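Local coordinates for protein ORF59 (Human herpesvirus 8, PDB 3HSL) that stimulates the viral DNA polymerase and raises its processivity during lytic replication, probably as a sliding accessory subunit that keeps the enzyme on its template, at residues V39-G44 with I155-D160. Sequence-based numbering, arbitrary orientation.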
loop_
_atom_site.group_PDB
_atom_site.type_symbol
_atom_site.label_atom_id
_atom_site.label_comp_id
_atom_site.label_asym_id
_atom_site.label_seq_id
_atom_site.Cartn_x
_atom_site.Cartn_y
_atom_site.Cartn_z
ATOM N N VAL A 39 -7.559 1.177 -15.115
ATOM C CA VAL A 39 -8.532 2.207 -15.406
ATOM C C VAL A 39 -9.878 1.753 -14.898
ATOM O O VAL A 39 -10.252 0.610 -15.111
ATOM C CB VAL A 39 -8.627 2.411 -16.929
ATOM C CG1 VAL A 39 -9.752 3.352 -17.290
ATOM C CG2 VAL A 39 -7.299 2.935 -17.478
ATOM N N VAL A 40 -10.604 2.642 -14.222
ATOM C CA VAL A 40 -11.934 2.323 -13.729
ATOM C C VAL A 40 -12.923 2.987 -14.680
ATOM O O VAL A 40 -12.687 4.124 -15.137
ATOM C CB VAL A 40 -12.200 2.855 -12.301
ATOM C CG1 VAL A 40 -13.615 2.456 -11.842
ATOM C CG2 VAL A 40 -11.188 2.319 -11.319
ATOM N N GLN A 41 -14.022 2.287 -14.977
ATOM C CA GLN A 41 -15.034 2.812 -15.872
ATOM C C GLN A 41 -16.449 2.638 -15.369
ATOM O O GLN A 41 -16.776 1.634 -14.697
ATOM C CB GLN A 41 -14.974 2.087 -17.216
ATOM C CG GLN A 41 -13.677 2.221 -17.967
ATOM C CD GLN A 41 -13.642 1.392 -19.231
ATOM O OE1 GLN A 41 -14.178 0.279 -19.285
ATOM N NE2 GLN A 41 -12.999 1.935 -20.262
ATOM N N VAL A 42 -17.273 3.634 -15.715
ATOM C CA VAL A 42 -18.693 3.658 -15.415
ATOM C C VAL A 42 -19.333 3.879 -16.773
ATOM O O VAL A 42 -19.201 4.953 -17.359
ATOM C CB VAL A 42 -19.072 4.732 -14.401
ATOM C CG1 VAL A 42 -20.592 4.854 -14.309
ATOM C CG2 VAL A 42 -18.467 4.392 -13.033
ATOM N N HIS A 43 -20.030 2.864 -17.277
ATOM C CA HIS A 43 -20.593 2.932 -18.619
ATOM C C HIS A 43 -21.841 2.091 -18.818
ATOM O O HIS A 43 -22.140 1.203 -18.018
ATOM C CB HIS A 43 -19.532 2.339 -19.520
ATOM C CG HIS A 43 -19.153 0.963 -19.092
ATOM N ND1 HIS A 43 -19.695 -0.164 -19.664
ATOM C CD2 HIS A 43 -18.293 0.528 -18.138
ATOM C CE1 HIS A 43 -19.183 -1.238 -19.087
ATOM N NE2 HIS A 43 -18.329 -0.847 -18.156
ATOM N N GLY A 44 -22.561 2.373 -19.899
ATOM C CA GLY A 44 -23.782 1.655 -20.226
ATOM C C GLY A 44 -24.952 2.590 -20.066
ATOM O O GLY A 44 -24.799 3.809 -20.166
ATOM N N ILE A 155 -9.739 4.562 -23.729
ATOM C CA ILE A 155 -10.002 3.165 -23.371
ATOM C C ILE A 155 -11.502 2.959 -23.363
ATOM O O ILE A 155 -12.200 3.475 -22.485
ATOM C CB ILE A 155 -9.516 2.836 -21.941
ATOM C CG1 ILE A 155 -8.128 3.430 -21.640
ATOM C CG2 ILE A 155 -9.620 1.339 -21.660
ATOM C CD1 ILE A 155 -7.028 2.898 -22.481
ATOM N N LEU A 156 -12.010 2.208 -24.329
ATOM C CA LEU A 156 -13.440 1.994 -24.396
ATOM C C LEU A 156 -13.915 0.814 -23.580
ATOM O O LEU A 156 -13.139 -0.070 -23.236
ATOM C CB LEU A 156 -13.922 1.857 -25.856
ATOM C CG LEU A 156 -13.783 3.039 -26.826
ATOM C CD1 LEU A 156 -14.354 2.671 -28.165
ATOM C CD2 LEU A 156 -14.483 4.284 -26.314
ATOM N N PRO A 157 -15.207 0.805 -23.250
ATOM C CA PRO A 157 -15.750 -0.335 -22.561
ATOM C C PRO A 157 -16.072 -1.252 -23.728
ATOM O O PRO A 157 -17.111 -1.107 -24.390
ATOM C CB PRO A 157 -17.022 0.222 -21.914
ATOM C CG PRO A 157 -17.026 1.714 -22.223
ATOM C CD PRO A 157 -16.216 1.855 -23.440
ATOM N N PHE A 158 -15.181 -2.189 -23.987
ATOM C CA PHE A 158 -15.366 -3.099 -25.126
ATOM C C PHE A 158 -15.471 -4.594 -24.746
ATOM O O PHE A 158 -15.037 -5.490 -25.513
ATOM C CB PHE A 158 -14.322 -2.814 -26.250
ATOM C CG PHE A 158 -12.906 -2.504 -25.744
ATOM C CD1 PHE A 158 -12.132 -3.467 -25.097
ATOM C CD2 PHE A 158 -12.354 -1.233 -25.931
ATOM C CE1 PHE A 158 -10.838 -3.163 -24.643
ATOM C CE2 PHE A 158 -11.062 -0.922 -25.479
ATOM C CZ PHE A 158 -10.310 -1.887 -24.838
ATOM N N HIS A 159 -16.048 -4.853 -23.567
ATOM C CA HIS A 159 -16.166 -6.243 -23.081
ATOM C C HIS A 159 -17.556 -6.965 -23.101
ATOM O O HIS A 159 -17.724 -7.943 -23.853
ATOM C CB HIS A 159 -15.471 -6.367 -21.737
ATOM C CG HIS A 159 -13.985 -6.215 -21.805
ATOM N ND1 HIS A 159 -13.128 -7.294 -21.805
ATOM C CD2 HIS A 159 -13.205 -5.114 -21.876
ATOM C CE1 HIS A 159 -11.882 -6.865 -21.870
ATOM N NE2 HIS A 159 -11.902 -5.546 -21.916
ATOM N N ASP A 160 -18.526 -6.503 -22.298
ATOM C CA ASP A 160 -19.872 -7.109 -22.271
ATOM C C ASP A 160 -20.598 -6.872 -23.583
ATOM O O ASP A 160 -21.671 -6.255 -23.638
ATOM C CB ASP A 160 -20.719 -6.613 -21.090
ATOM C CG ASP A 160 -20.186 -7.077 -19.758
ATOM O OD1 ASP A 160 -20.926 -6.980 -18.754
ATOM O OD2 ASP A 160 -19.023 -7.540 -19.721
#
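One face of the β-sheet around strand 39-43, in the processivity fold of this herpesvirus DNA polymerase accessory subunit, is crossed here by the loop that runs from strand 143-149 to strand 169-172. The alternation of the strand selects the contacting residues: V39, Q41 and H43 direct CB toward the loop, whereas V42 directs its own away. P157 makes a CH-pi contact in which its CB sits over a face of the H43 imidazole, 3.6 Å from the ring centroid and 17° off the ring normal. CB is displaced toward the rim, and its closest ring atom is ND1 of H43, at 3.5 Å. With CG of H43 between the backbone N and the carbonyl carbon (chi1 56°), the ring is placed beside P157; a hydrogen bond between NE2 of H43 and OG of S52, on the adjacent strand 49-56, probably helps to hold its rotation. Between V39 and H43, Q41 has an extended chain beyond CG (chi2 175°), carrying its amide to the loop backbone. There NE2 of Q41 lies 2.8 Å from the carbonyl O of I155, at an angle unsuited to a hydrogen bond, and OE1 of Q41 is 3.7 Å from CA of P157. The I155 side chain also rests on S87 of strand 83-89 and L54 of strand 49-56, so the loop packs on these two strands as well as on 39-43. At the V39 end the contact is apolar and looser: CG2 of V39 approaches CG1 of I155 at 4.3 Å.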